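Local coordinates for protein Cwp19 (Clostridioides difficile, PDB 5OQ3) that probably cleaves glycosidic bonds of the bacterial cell wall through its TIM-barrel glycoside hydrolase domain, the whole protein perhaps also acting as an amidase, at residues Gln212-Asp215 with Asn216-Arg219. Numbering follows the deposited sequence.
Sequences QNKD and NWRR
Gln212 reaches the helix that follows it with an extended side chain: OE1 lies at the edge of the Trp217 indole, near its plane and 3.7 Å from Trp217 CB, while NE2 shares a bridging water with Asn216 ND2, the water accepting from both amides. Asn213 is the N-cap. A chi1 of 177° swings CG to the side of the carbonyl carbon and brings OD1 round to Asn216 N, which donates to it at 2.9 Å in the carbonyl plane, and the backbone O of Asn213 takes Trp217 N in the first helical bond. This is the start of helix 214-236, the long helix leading into barrel strand 241-244 of the TIM barrel. Lys214 O bonds Arg218 N, and the lysine chain runs alongside the arginine, its CE 3.8 Å above one face of the guanidinium toward the rim. Like charges thus come close, with Lys214 NZ 4.2 Å from Arg218 NH2, but the arginine has a salt bridge to Asp201, which probably offsets them. Asp215 OD1 adds a long salt bridge to Arg218 NH1, 3.8 Å away and well out of the guanidinium plane. Asp215 O receives Arg219 N and also sits over the centre of the Arg219 guanidinium, whose chain bends back at chi3 (-78°). In that group's plane, NH1 donates to Asn216 OD1 at 2.8 Å and NH2 to a water that in turn donates to Asp215 OD2.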
ATOM      1  N   GLN A 212       2.438  24.139 -16.939  1.00  9.02           N
ATOM      2  CA  GLN A 212       1.402  23.099 -17.145  1.00  9.10           C
ATOM      3  C   GLN A 212       0.284  23.281 -16.146  1.00  9.60           C
ATOM      4  O   GLN A 212       0.513  23.764 -15.053  1.00  9.83           O
ATOM      5  CB  GLN A 212       2.057  21.698 -16.986  1.00 10.32           C
ATOM      6  CG  GLN A 212       1.133  20.530 -17.232  1.00 10.02           C
ATOM      7  CD  GLN A 212       1.833  19.212 -17.229  1.00 10.73           C
ATOM      8  OE1 GLN A 212       2.892  19.038 -16.568  1.00 13.14           O
ATOM      9  NE2 GLN A 212       1.255  18.234 -17.942  1.00 13.18           N
ATOM     10  N   ASN A 213      -0.927  22.852 -16.515  1.00  9.23           N
ATOM     11  CA  ASN A 213      -2.010  22.738 -15.554  1.00 10.35           C
ATOM     12  C   ASN A 213      -1.450  22.069 -14.303  1.00  9.01           C
ATOM     13  O   ASN A 213      -0.855  20.987 -14.353  1.00  8.93           O
ATOM     14  CB  ASN A 213      -3.105  21.875 -16.175  1.00 12.45           C
ATOM     15  CG  ASN A 213      -4.241  21.620 -15.247  1.00 12.36           C
ATOM     16  OD1 ASN A 213      -4.158  20.754 -14.380  1.00 14.10           O
ATOM     17  ND2 ASN A 213      -5.272  22.401 -15.362  1.00 19.71           N
ATOM     18  N   LYS A 214      -1.660  22.708 -13.161  1.00  9.34           N
ATOM     19  CA  LYS A 214      -0.983  22.274 -11.969  1.00  9.29           C
ATOM     20  C   LYS A 214      -1.423  20.894 -11.493  1.00  9.59           C
ATOM     21  O   LYS A 214      -0.609  20.101 -11.028  1.00  9.23           O
ATOM     22  CB  LYS A 214      -1.138  23.282 -10.830  1.00 12.42           C
ATOM     23  CG  LYS A 214      -0.318  22.924  -9.578  1.00 14.25           C
ATOM     24  CD  LYS A 214      -0.153  24.073  -8.583  1.00 19.13           C
ATOM     25  CE  LYS A 214      -1.417  24.427  -7.883  1.00 24.72           C
ATOM     26  NZ  LYS A 214      -1.141  25.684  -7.094  1.00 28.62           N
ATOM     27  N   ASP A 215      -2.699  20.598 -11.658  1.00  9.74           N
ATOM     28  CA  ASP A 215      -3.200  19.338 -11.198  1.00 10.87           C
ATOM     29  C   ASP A 215      -2.732  18.218 -12.098  1.00  9.58           C
ATOM     30  O   ASP A 215      -2.412  17.126 -11.608  1.00  8.98           O
ATOM     31  CB  ASP A 215      -4.706  19.329 -11.034  1.00 13.66           C
ATOM     32  CG  ASP A 215      -5.163  20.172  -9.869  1.00 16.12           C
ATOM     33  OD1 ASP A 215      -4.368  20.546  -9.008  1.00 17.60           O
ATOM     34  OD2 ASP A 215      -6.349  20.406  -9.774  1.00 23.55           O
ATOM     35  N   ASN A 216      -2.599  18.471 -13.391  1.00  8.98           N
ATOM     36  CA  ASN A 216      -2.023  17.497 -14.281  1.00  8.15           C
ATOM     37  C   ASN A 216      -0.525  17.257 -13.958  1.00  7.88           C
ATOM     38  O   ASN A 216      -0.073  16.122 -14.009  1.00  7.68           O
ATOM     39  CB  ASN A 216      -2.157  17.926 -15.767  1.00  9.30           C
ATOM     40  CG  ASN A 216      -3.593  17.983 -16.272  1.00 10.14           C
ATOM     41  OD1 ASN A 216      -4.507  17.558 -15.614  1.00 14.42           O
ATOM     42  ND2 ASN A 216      -3.753  18.486 -17.490  1.00 12.78           N
ATOM     43  N   TRP A 217       0.171  18.326 -13.619  1.00  6.77           N
ATOM     44  CA  TRP A 217       1.559  18.218 -13.214  1.00  7.83           C
ATOM     45  C   TRP A 217       1.700  17.379 -11.934  1.00  6.90           C
ATOM     46  O   TRP A 217       2.573  16.538 -11.848  1.00  7.64           O
ATOM     47  CB  TRP A 217       2.144  19.635 -13.035  1.00  8.91           C
ATOM     48  CG  TRP A 217       3.509  19.712 -12.471  1.00  7.92           C
ATOM     49  CD1 TRP A 217       4.693  19.464 -13.100  1.00  8.85           C
ATOM     50  CD2 TRP A 217       3.826  20.034 -11.110  1.00  8.42           C
ATOM     51  NE1 TRP A 217       5.715  19.649 -12.205  1.00  9.06           N
ATOM     52  CE2 TRP A 217       5.210  19.996 -10.975  1.00  8.94           C
ATOM     53  CE3 TRP A 217       3.049  20.341  -9.988  1.00  8.49           C
ATOM     54  CZ2 TRP A 217       5.853  20.232  -9.750  1.00  9.32           C
ATOM     55  CZ3 TRP A 217       3.661  20.603  -8.820  1.00  9.75           C
ATOM     56  CH2 TRP A 217       5.047  20.555  -8.689  1.00  9.54           C
ATOM     57  N   ARG A 218       0.829  17.574 -10.949  1.00  7.42           N
ATOM     58  CA  ARG A 218       0.875  16.772  -9.730  1.00  6.58           C
ATOM     59  C   ARG A 218       0.611  15.291 -10.047  1.00  7.01           C
ATOM     60  O   ARG A 218       1.317  14.414  -9.520  1.00  6.83           O
ATOM     61  CB  ARG A 218      -0.178  17.262  -8.714  1.00  8.00           C
ATOM     62  CG  ARG A 218       0.195  18.596  -8.064  1.00  7.90           C
ATOM     63  CD  ARG A 218      -0.834  18.990  -7.083  1.00  9.51           C
ATOM     64  NE  ARG A 218      -0.435  20.190  -6.344  1.00 10.56           N
ATOM     65  CZ  ARG A 218      -1.274  20.966  -5.689  1.00 13.32           C
ATOM     66  NH1 ARG A 218      -2.568  20.716  -5.707  1.00 16.80           N
ATOM     67  NH2 ARG A 218      -0.793  22.013  -5.036  1.00 14.58           N
ATOM     68  N   ARG A 219      -0.371  14.993 -10.902  1.00  7.07           N
ATOM     69  CA  ARG A 219      -0.577  13.611 -11.321  1.00  6.85           C
ATOM     70  C   ARG A 219       0.669  13.011 -11.981  1.00  6.43           C
ATOM     71  O   ARG A 219       1.041  11.856 -11.692  1.00  6.79           O
ATOM     72  CB  ARG A 219      -1.850  13.453 -12.191  1.00  6.73           C
ATOM     73  CG  ARG A 219      -3.166  13.480 -11.420  1.00  8.05           C
ATOM     74  CD  ARG A 219      -4.380  13.410 -12.363  1.00 10.45           C
ATOM     75  NE  ARG A 219      -4.695  14.665 -13.026  1.00 11.02           N
ATOM     76  CZ  ARG A 219      -5.450  15.624 -12.509  1.00  9.95           C
ATOM     77  NH1 ARG A 219      -5.680  16.711 -13.215  1.00 12.48           N
ATOM     78  NH2 ARG A 219      -5.972  15.473 -11.297  1.00 11.15           N
TER
HETATM   79  O   HOH W   1      -1.378  18.956 -19.224  1.00 19.05           O
HETATM   80  O   HOH W   2      -7.819  17.641 -10.315  1.00 24.39           O